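Nicotinate phosphoribosyltransferase (Saccharomyces cerevisiae, PDB 1VLP) catalyses the ATP-dependent formation of nicotinate mononucleotide from nicotinate and phosphoribosyl diphosphate, the first step in making NAD from nicotinic acid. Local coordinates at residues S187-R192 with G224-L229; I239-H244 with G304-S309; E245-V250 with T282-T287; S333-Y338 with L360-I365. All coordinates share one frame; numbering follows the deposited sequence.

In the fold
Contacts 1 and 4 are largely buried pieces of one parallel sheet, joined because strands 186-188 and 360-365 are neighbours in it. Contact 4 is plain strand pairing with apolar and aromatic side chains, whereas contact 1, at the strand ends, is a polar network of carboxylate, hydroxyls, amide and one water. Contact 2 is more open: strand 304-307, next to 335-338 of contact 4, meets a loop at the putative nicotinate site through charged and imidazole groups. Contact 3 is buried again and apolar, packing helix 244-254, which follows that loop, against the loop after strand 279-281. His244 joins contacts 2 and 3, reaching Asp308 in one and Thr284 of the other.

Contact 1: S187-R192 with G224-L229; sequences SEFGTR and GTSNIL
Strands 186-188 and 222-225 run parallel with Glu188 beside Thr225, and the backbone pairs Glu188 N with Gly224 O before Ser226 N returns to Glu188 O in a nearly straight 2.8 Å bond. These are the C-terminal ends of strands in the alpha/beta barrel of a type II phosphoribosyltransferase, the usual place for ligand loops; Phe189, by similarity, binds nicotinate. With CG anti to the backbone N (chi1 -170°) and a bend at chi2, Glu188 lays its carboxylate alongside Thr225. Thr225 OG1 donates to the anti lone pair of Glu188 OE1 at 2.6 Å and accepts from Asn227 N, closing an ST turn. The other oxygen, Glu188 OE2, takes Gly190 N from above the carboxylate plane at 2.9 Å, and also bonds Gln200. A water donates both to Glu188 OE1 and to Ser226 OG, and also bonds Thr191 OG1. Replacing Glu188 with a leucine would probably leave Gly190 N and Thr225 OG1 without their acceptors and the bridging water without one of its partners. Small enough to fit beside the aromatic ring, Ser226 sets OG at the edge of Phe189, 3.4 Å from CD1, while bonding Asp25. Asparagine suits the N-cap before helix 228-234, since Asn227 OD1 accepts from Phe230 N while ND2 donates to Asp23 and to Thr191 OG1, which lies in the amide plane 3.0 Å from Asn227 ND2.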
# COMPACT_ATOMS: atom_id res chain seq x y z
N SER A 187 -1.49 -9.30 -8.71
CA SER A 187 -1.50 -7.90 -9.09
C SER A 187 -0.16 -7.24 -8.79
O SER A 187 0.58 -7.64 -7.90
CB SER A 187 -2.65 -7.17 -8.38
OG SER A 187 -2.37 -7.13 -7.00
N GLU A 188 0.16 -6.23 -9.58
CA GLU A 188 1.31 -5.36 -9.38
C GLU A 188 1.00 -4.36 -8.30
O GLU A 188 -0.11 -3.80 -8.24
CB GLU A 188 1.60 -4.62 -10.72
CG GLU A 188 2.92 -3.88 -10.72
CD GLU A 188 2.88 -2.53 -10.05
OE1 GLU A 188 1.81 -1.87 -9.94
OE2 GLU A 188 3.95 -2.13 -9.60
N PHE A 189 1.93 -4.17 -7.38
CA PHE A 189 1.68 -3.42 -6.14
C PHE A 189 2.87 -2.53 -5.74
O PHE A 189 3.01 -2.16 -4.53
CB PHE A 189 1.44 -4.48 -5.06
CG PHE A 189 0.92 -3.99 -3.73
CD1 PHE A 189 0.12 -2.83 -3.59
CD2 PHE A 189 1.24 -4.74 -2.57
CE1 PHE A 189 -0.34 -2.43 -2.32
CE2 PHE A 189 0.78 -4.34 -1.31
CZ PHE A 189 -0.02 -3.20 -1.19
N GLY A 190 3.75 -2.23 -6.69
CA GLY A 190 5.04 -1.61 -6.38
C GLY A 190 5.14 -0.08 -6.46
O GLY A 190 6.24 0.45 -6.47
N THR A 191 4.01 0.64 -6.44
CA THR A 191 4.08 2.10 -6.58
C THR A 191 5.01 2.76 -5.53
O THR A 191 5.93 3.52 -5.87
CB THR A 191 2.69 2.75 -6.53
OG1 THR A 191 1.90 2.23 -7.58
CG2 THR A 191 2.79 4.28 -6.62
N ARG A 192 4.79 2.42 -4.26
CA ARG A 192 5.41 3.16 -3.18
C ARG A 192 6.93 3.04 -3.19
O ARG A 192 7.63 4.01 -2.90
CB ARG A 192 4.89 2.68 -1.85
CG ARG A 192 3.53 3.19 -1.57
CD ARG A 192 3.02 2.58 -0.28
NE ARG A 192 2.68 1.18 -0.49
CZ ARG A 192 2.28 0.39 0.48
NH1 ARG A 192 2.19 0.88 1.72
NH2 ARG A 192 2.01 -0.89 0.21
N GLY A 224 -4.64 -7.19 -12.08
CA GLY A 224 -4.43 -5.76 -12.39
C GLY A 224 -3.27 -5.15 -11.67
O GLY A 224 -2.23 -5.79 -11.43
N THR A 225 -3.42 -3.86 -11.33
CA THR A 225 -2.40 -3.11 -10.60
C THR A 225 -3.07 -2.27 -9.55
O THR A 225 -4.20 -1.77 -9.73
CB THR A 225 -1.50 -2.22 -11.52
OG1 THR A 225 -0.61 -1.40 -10.73
CG2 THR A 225 -2.30 -1.41 -12.45
N SER A 226 -2.36 -2.11 -8.44
CA SER A 226 -2.82 -1.14 -7.45
C SER A 226 -2.78 0.31 -7.93
O SER A 226 -3.49 1.16 -7.40
CB SER A 226 -2.11 -1.28 -6.12
OG SER A 226 -0.79 -0.84 -6.18
N ASN A 227 -1.96 0.61 -8.92
CA ASN A 227 -1.78 1.98 -9.35
C ASN A 227 -2.88 2.35 -10.33
O ASN A 227 -2.96 1.83 -11.48
CB ASN A 227 -0.39 2.14 -9.96
CG ASN A 227 -0.08 3.58 -10.31
OD1 ASN A 227 -0.71 4.16 -11.20
ND2 ASN A 227 0.87 4.19 -9.59
N ILE A 228 -3.75 3.25 -9.89
CA ILE A 228 -4.93 3.54 -10.66
C ILE A 228 -4.56 4.14 -12.01
O ILE A 228 -5.21 3.82 -13.04
CB ILE A 228 -5.87 4.50 -9.90
CG1 ILE A 228 -6.20 4.00 -8.49
CG2 ILE A 228 -7.15 4.70 -10.65
CD1 ILE A 228 -6.90 5.08 -7.69
N LEU A 229 -3.52 4.99 -12.04
CA LEU A 229 -3.12 5.63 -13.31
C LEU A 229 -2.63 4.59 -14.33
O LEU A 229 -3.01 4.67 -15.50
CB LEU A 229 -2.01 6.68 -13.08
CG LEU A 229 -1.77 7.64 -14.25
CD1 LEU A 229 -3.03 8.39 -14.56
CD2 LEU A 229 -0.73 8.59 -13.90
O HOH W 1 1.42 -0.50 -7.81

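Contact 2: I239-H244 with G304-S309; sequences IGTVAH and GVRQDS
Thr241 and Arg306, both nicotinate-binding residues by similarity, pack against each other in the putative substrate site of this type II phosphoribosyltransferase, one on a loop and the other on strand 304-307. The methyl of Thr241 supports the arginine's aliphatic stem, CG2 lying 3.7 Å from Arg306 CD, and reaches the edge of the guanidinium near its plane. Long and flat, arginine can pack its stem and still offer several N-H groups: Arg306 NE bonds Ser339 OG, and NH2 makes a weak, 3.3 Å salt-bridge bond to Asp308 OD1. Asp308 divides its oxygens, OD1 toward Arg306 and Ser339, both weakly, OD2 toward His244. His244 is probably the autophosphorylated histidine, as in relatives; it carries no phosphate in this structure. Its first torsion sets CG beside the backbone N (chi1 -63°) and brings the imidazole across to Asp308, just past the end of strand 304-307, while ND1 bonds Thr284 OG1. Histidine suits a place where each ring nitrogen has a partner, and a leucine here would probably leave Asp308 OD2 and Thr284 OG1 without their mates. The ring and carboxylate planes are turned 28° apart, and His244 NE2 meets Asp308 OD2 on its anti side at 2.7 Å.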
# COMPACT_ATOMS: atom_id res chain seq x y z
N ILE A 239 -6.66 -2.34 -8.33
CA ILE A 239 -6.84 -3.36 -7.27
C ILE A 239 -6.52 -2.69 -5.92
O ILE A 239 -5.49 -2.02 -5.76
CB ILE A 239 -5.92 -4.60 -7.51
CG1 ILE A 239 -6.16 -5.22 -8.90
CG2 ILE A 239 -6.10 -5.69 -6.41
CD1 ILE A 239 -7.58 -5.68 -9.16
N GLY A 240 -7.38 -2.91 -4.94
CA GLY A 240 -7.17 -2.38 -3.57
C GLY A 240 -7.86 -3.19 -2.50
O GLY A 240 -8.80 -3.96 -2.77
N THR A 241 -7.37 -3.05 -1.27
CA THR A 241 -7.93 -3.69 -0.07
C THR A 241 -8.05 -2.56 1.00
O THR A 241 -7.57 -1.47 0.78
CB THR A 241 -6.94 -4.86 0.41
OG1 THR A 241 -7.15 -6.03 -0.37
CG2 THR A 241 -7.05 -5.25 1.88
N VAL A 242 -8.68 -2.80 2.14
CA VAL A 242 -8.47 -1.92 3.28
C VAL A 242 -6.97 -1.93 3.70
O VAL A 242 -6.24 -2.92 3.47
CB VAL A 242 -9.37 -2.34 4.44
CG1 VAL A 242 -8.80 -3.61 5.13
CG2 VAL A 242 -9.55 -1.16 5.40
N ALA A 243 -6.49 -0.83 4.30
CA ALA A 243 -5.11 -0.75 4.77
C ALA A 243 -5.10 -0.77 6.31
O ALA A 243 -6.14 -0.55 6.92
CB ALA A 243 -4.43 0.54 4.29
N HIS A 244 -3.95 -1.02 6.91
CA HIS A 244 -3.84 -1.01 8.39
C HIS A 244 -4.30 0.28 9.00
O HIS A 244 -4.87 0.25 10.09
CB HIS A 244 -2.42 -1.30 8.89
CG HIS A 244 -1.90 -2.65 8.53
ND1 HIS A 244 -2.39 -3.82 9.07
CD2 HIS A 244 -0.96 -3.02 7.62
CE1 HIS A 244 -1.75 -4.85 8.54
NE2 HIS A 244 -0.87 -4.39 7.66
N GLY A 304 -12.49 -12.77 1.44
CA GLY A 304 -11.30 -13.37 1.93
C GLY A 304 -10.52 -12.43 2.82
O GLY A 304 -11.05 -11.43 3.35
N VAL A 305 -9.26 -12.78 2.98
CA VAL A 305 -8.36 -12.12 3.90
C VAL A 305 -7.07 -11.78 3.17
O VAL A 305 -6.69 -12.46 2.20
CB VAL A 305 -8.00 -12.96 5.15
CG1 VAL A 305 -9.22 -13.13 6.10
CG2 VAL A 305 -7.39 -14.31 4.76
N ARG A 306 -6.43 -10.71 3.60
CA ARG A 306 -5.08 -10.32 3.08
C ARG A 306 -4.02 -10.67 4.16
O ARG A 306 -4.14 -10.26 5.33
CB ARG A 306 -5.02 -8.81 2.66
CG ARG A 306 -3.69 -8.39 1.89
CD ARG A 306 -3.72 -6.84 1.58
NE ARG A 306 -2.47 -6.22 2.03
CZ ARG A 306 -2.35 -5.01 2.55
NH1 ARG A 306 -3.41 -4.20 2.68
NH2 ARG A 306 -1.15 -4.58 2.92
N GLN A 307 -3.01 -11.44 3.74
CA GLN A 307 -1.89 -11.85 4.59
C GLN A 307 -0.71 -10.85 4.36
O GLN A 307 -0.27 -10.66 3.24
CB GLN A 307 -1.49 -13.27 4.29
CG GLN A 307 -0.37 -13.86 5.17
CD GLN A 307 1.01 -13.48 4.74
OE1 GLN A 307 1.36 -13.58 3.55
NE2 GLN A 307 1.84 -13.10 5.72
N ASP A 308 -0.29 -10.18 5.42
CA ASP A 308 0.66 -9.10 5.33
C ASP A 308 1.82 -9.20 6.32
O ASP A 308 2.74 -8.36 6.25
CB ASP A 308 -0.08 -7.79 5.57
CG ASP A 308 0.66 -6.57 5.03
OD1 ASP A 308 1.21 -6.63 3.90
OD2 ASP A 308 0.65 -5.55 5.75
N SER A 309 1.75 -10.13 7.27
CA SER A 309 2.86 -10.35 8.20
C SER A 309 2.87 -11.75 8.78
O SER A 309 1.92 -12.53 8.66
CB SER A 309 2.81 -9.38 9.38
OG SER A 309 1.70 -9.62 10.22

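Contact 3: E245-V250 with T282-T287; sequences EWVMGV and TDTFGT
Val247 and Thr284 carry the apolar part of this contact, sliding past each other in opposite directions. Val247 CG1 comes within 3.4 Å of Thr284 CG2, closer than usual for two carbons, so the fit is tight. Beside it, CG of Met248, present as selenomethionine, lies 3.6 Å from the same Thr284 methyl, which thus touches two successive residues of the helix. The aromatic packing is looser: Val247 CG2 stands 3.9 Å from Phe285 CE2, approaching the ring obliquely. On the loop itself, Thr284 CG2 sits over one face of the Phe285 ring, toward its rim, and Tyr257 meets that ring edge-to-face. Threonine does double duty, because its methyl enters the packing while Thr284 OG1, anti to the carbonyl carbon (chi1 -50°), bonds His244 ND1. Within the loop, Gly286 N bonds Asp283 O at 2.9 Å to close a type I beta turn; Gly286 then takes a positive phi of 89°, readily accepted without a side chain, and serves as N-cap to helix 287-291. Such strand-to-helix loops, here following strand 279-281, belong to alpha/beta barrels, and this one packs on helix 244-254 and holds His244 through Thr284, near the putative nicotinate site.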
# COMPACT_ATOMS: atom_id res chain seq x y z
N GLU A 245 -4.08 1.39 8.29
CA GLU A 245 -4.34 2.71 8.87
C GLU A 245 -5.82 2.90 9.22
O GLU A 245 -6.15 3.59 10.18
CB GLU A 245 -3.76 3.82 8.00
CG GLU A 245 -4.39 4.11 6.75
CD GLU A 245 -3.79 5.39 6.05
OE1 GLU A 245 -3.87 6.47 6.69
OE2 GLU A 245 -3.38 5.30 4.90
N TRP A 246 -6.71 2.16 8.54
CA TRP A 246 -8.13 2.17 8.87
C TRP A 246 -8.40 1.69 10.25
O TRP A 246 -8.92 2.47 11.06
CB TRP A 246 -8.93 1.38 7.82
CG TRP A 246 -10.39 1.45 8.04
CD1 TRP A 246 -11.22 0.40 8.30
CD2 TRP A 246 -11.24 2.62 8.00
NE1 TRP A 246 -12.49 0.83 8.44
CE2 TRP A 246 -12.55 2.18 8.26
CE3 TRP A 246 -11.01 3.99 7.78
CZ2 TRP A 246 -13.64 3.06 8.32
CZ3 TRP A 246 -12.09 4.86 7.83
CH2 TRP A 246 -13.37 4.40 8.09
N VAL A 247 -8.11 0.44 10.59
CA VAL A 247 -8.44 0.02 11.98
C VAL A 247 -7.59 0.72 13.04
O VAL A 247 -8.06 0.92 14.13
CB VAL A 247 -8.49 -1.54 12.23
CG1 VAL A 247 -7.15 -2.15 12.19
CG2 VAL A 247 -9.21 -1.84 13.61
N MSE A 248 -6.35 1.06 12.70
CA MSE A 248 -5.44 1.86 13.62
C MSE A 248 -6.11 3.16 13.95
O MSE A 248 -6.21 3.52 15.12
CB MSE A 248 -4.09 2.08 12.97
CG MSE A 248 -3.24 0.84 12.75
SE MSE A 248 -1.64 1.28 11.75
CE MSE A 248 -0.74 2.43 13.04
N GLY A 249 -6.64 3.89 12.94
CA GLY A 249 -7.34 5.14 13.21
C GLY A 249 -8.62 4.96 14.00
O GLY A 249 -8.89 5.67 14.96
N VAL A 250 -9.45 3.98 13.62
CA VAL A 250 -10.66 3.64 14.36
C VAL A 250 -10.40 3.38 15.84
O VAL A 250 -11.09 3.91 16.71
CB VAL A 250 -11.47 2.45 13.70
CG1 VAL A 250 -12.59 1.98 14.58
CG2 VAL A 250 -12.00 2.89 12.32
N THR A 282 -6.33 -8.82 8.67
CA THR A 282 -6.60 -9.41 9.98
C THR A 282 -5.55 -9.18 11.07
O THR A 282 -5.84 -9.43 12.25
CB THR A 282 -6.81 -10.95 9.84
OG1 THR A 282 -5.57 -11.56 9.49
CG2 THR A 282 -7.80 -11.28 8.70
N ASP A 283 -4.33 -8.78 10.67
CA ASP A 283 -3.16 -8.83 11.58
C ASP A 283 -2.84 -7.54 12.36
O ASP A 283 -1.95 -7.54 13.21
CB ASP A 283 -1.91 -9.25 10.82
CG ASP A 283 -1.47 -8.22 9.76
OD1 ASP A 283 -2.32 -7.81 8.95
OD2 ASP A 283 -0.27 -7.85 9.72
N THR A 284 -3.61 -6.49 12.12
CA THR A 284 -3.28 -5.16 12.68
C THR A 284 -3.08 -5.23 14.21
O THR A 284 -2.07 -4.67 14.75
CB THR A 284 -4.34 -4.15 12.32
OG1 THR A 284 -4.59 -4.23 10.91
CG2 THR A 284 -3.87 -2.71 12.72
N PHE A 285 -4.03 -5.85 14.89
CA PHE A 285 -3.96 -6.08 16.35
C PHE A 285 -3.86 -7.59 16.63
O PHE A 285 -4.31 -8.04 17.66
CB PHE A 285 -5.14 -5.46 17.08
CG PHE A 285 -5.23 -3.99 16.89
CD1 PHE A 285 -4.05 -3.22 16.95
CD2 PHE A 285 -6.42 -3.37 16.58
CE1 PHE A 285 -4.09 -1.85 16.68
CE2 PHE A 285 -6.47 -2.01 16.35
CZ PHE A 285 -5.30 -1.26 16.39
N GLY A 286 -3.30 -8.30 15.67
CA GLY A 286 -3.09 -9.73 15.73
C GLY A 286 -4.30 -10.46 15.17
O GLY A 286 -5.43 -10.09 15.42
N THR A 287 -4.05 -11.44 14.34
CA THR A 287 -5.14 -12.19 13.71
C THR A 287 -6.14 -12.86 14.69
O THR A 287 -7.35 -12.88 14.42
CB THR A 287 -4.55 -13.14 12.67
OG1 THR A 287 -3.97 -12.36 11.62
CG2 THR A 287 -5.64 -14.04 12.11

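Contact 4: S333-Y338 with L360-I365; sequences SKIICY and LATFGI
Tyr338 and Phe363 lie side by side and point the same way, their planes 18° from parallel but slid so far that the rings barely overlap, with centroids 5.3 Å apart. What they share is a close rim contact, Tyr338 CD2 to Phe363 CE1 at 3.4 Å. Both first torsions place CG beside the backbone N, about -60°, which is why the two rings lean together. The next hollow is set by Ala361: its single methyl is small enough to receive the edge of the tyrosine, CB standing 3.9 Å from Tyr338 CE2. On one face of the same ring rests Ile336 CG2, a branched bump set off toward the rim. The strands beneath are 335-338 and 360-365, parallel neighbours in a beta-alpha-beta unit whose connecting helix 344-356 covers this face, touching Tyr338, Ala361 and Phe363. Five backbone bonds alternate along them, among them Ile336 N to Leu360 O at 2.8 Å and Thr362 N to Ile336 O. Tyr338 OH reaches past the packing to Thr316. The other face carries Ile335, Cys337, Leu360 and Thr362. Thr362 OG1 fills the dip between two neighbours, 3.2 Å from Cys337 CB and 3.6 Å from Ile335 CG2. Farther back, Leu360 CB nestles by Ile335 CG1 at 4.0 Å. Cysteine is compact enough to sit beside Thr362, Cys337 SG lying 3.5 Å from Thr362 OG1, next to Gly364, which has no side chain.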
# COMPACT_ATOMS: atom_id res chain seq x y z
N SER A 333 -14.00 -21.64 -0.84
CA SER A 333 -15.05 -20.62 -0.71
C SER A 333 -14.42 -19.19 -0.65
O SER A 333 -15.03 -18.19 -1.10
CB SER A 333 -15.82 -20.84 0.60
OG SER A 333 -16.59 -22.02 0.58
N LYS A 334 -13.22 -19.11 -0.08
CA LYS A 334 -12.57 -17.82 0.28
C LYS A 334 -11.08 -17.72 -0.19
O LYS A 334 -10.41 -18.74 -0.47
CB LYS A 334 -12.70 -17.61 1.79
CG LYS A 334 -14.17 -17.60 2.30
CD LYS A 334 -14.91 -16.37 1.84
CE LYS A 334 -16.33 -16.30 2.43
NZ LYS A 334 -17.06 -15.09 1.94
N ILE A 335 -10.62 -16.47 -0.27
CA ILE A 335 -9.35 -16.08 -0.83
C ILE A 335 -8.40 -15.70 0.31
O ILE A 335 -8.81 -15.03 1.25
CB ILE A 335 -9.51 -14.81 -1.79
CG1 ILE A 335 -10.33 -15.22 -3.00
CG2 ILE A 335 -8.15 -14.27 -2.22
CD1 ILE A 335 -10.89 -14.03 -3.81
N ILE A 336 -7.13 -16.11 0.20
CA ILE A 336 -6.04 -15.45 0.86
C ILE A 336 -5.19 -14.71 -0.17
O ILE A 336 -4.76 -15.27 -1.17
CB ILE A 336 -5.09 -16.40 1.67
CG1 ILE A 336 -5.86 -17.20 2.71
CG2 ILE A 336 -3.97 -15.61 2.32
CD1 ILE A 336 -5.05 -18.15 3.49
N CYS A 337 -5.02 -13.43 0.07
CA CYS A 337 -4.14 -12.60 -0.75
C CYS A 337 -2.82 -12.36 0.03
O CYS A 337 -2.82 -11.76 1.08
CB CYS A 337 -4.80 -11.28 -1.03
SG CYS A 337 -3.69 -10.23 -2.02
N TYR A 338 -1.74 -12.91 -0.49
CA TYR A 338 -0.42 -12.81 0.09
C TYR A 338 0.25 -11.56 -0.49
O TYR A 338 0.36 -11.42 -1.72
CB TYR A 338 0.40 -14.03 -0.29
CG TYR A 338 -0.20 -15.35 0.17
CD1 TYR A 338 0.08 -15.87 1.41
CD2 TYR A 338 -1.06 -16.06 -0.65
CE1 TYR A 338 -0.46 -17.08 1.80
CE2 TYR A 338 -1.64 -17.26 -0.25
CZ TYR A 338 -1.32 -17.77 0.99
OH TYR A 338 -1.89 -18.96 1.33
N LEU A 360 -8.39 -20.38 -1.92
CA LEU A 360 -8.01 -19.70 -3.14
C LEU A 360 -6.92 -18.69 -2.77
O LEU A 360 -6.87 -18.22 -1.61
CB LEU A 360 -9.18 -19.00 -3.79
CG LEU A 360 -10.40 -19.88 -4.10
CD1 LEU A 360 -11.60 -19.04 -4.49
CD2 LEU A 360 -10.09 -20.84 -5.19
N ALA A 361 -5.99 -18.49 -3.70
CA ALA A 361 -4.80 -17.67 -3.47
C ALA A 361 -4.74 -16.57 -4.52
O ALA A 361 -4.99 -16.79 -5.70
CB ALA A 361 -3.51 -18.45 -3.51
N THR A 362 -4.43 -15.39 -4.04
CA THR A 362 -4.01 -14.27 -4.92
C THR A 362 -2.78 -13.65 -4.29
O THR A 362 -2.45 -13.91 -3.10
CB THR A 362 -5.11 -13.24 -5.15
OG1 THR A 362 -5.43 -12.59 -3.91
CG2 THR A 362 -6.32 -13.90 -5.77
N PHE A 363 -2.12 -12.77 -5.05
CA PHE A 363 -0.82 -12.21 -4.70
C PHE A 363 -0.73 -10.75 -5.09
O PHE A 363 -1.19 -10.38 -6.18
CB PHE A 363 0.30 -13.02 -5.40
CG PHE A 363 0.32 -14.46 -5.00
CD1 PHE A 363 0.97 -14.85 -3.85
CD2 PHE A 363 -0.47 -15.39 -5.66
CE1 PHE A 363 0.90 -16.15 -3.41
CE2 PHE A 363 -0.53 -16.71 -5.22
CZ PHE A 363 0.17 -17.07 -4.09
N GLY A 364 -0.19 -9.92 -4.21
CA GLY A 364 0.23 -8.55 -4.54
C GLY A 364 1.75 -8.53 -4.53
O GLY A 364 2.36 -8.77 -3.48
N ILE A 365 2.36 -8.23 -5.68
CA ILE A 365 3.80 -8.27 -5.80
C ILE A 365 4.30 -6.84 -6.03
O ILE A 365 4.05 -6.30 -7.09
CB ILE A 365 4.23 -9.21 -6.93
CG1 ILE A 365 3.67 -10.65 -6.68
CG2 ILE A 365 5.69 -9.15 -7.06
CD1 ILE A 365 3.91 -11.70 -7.78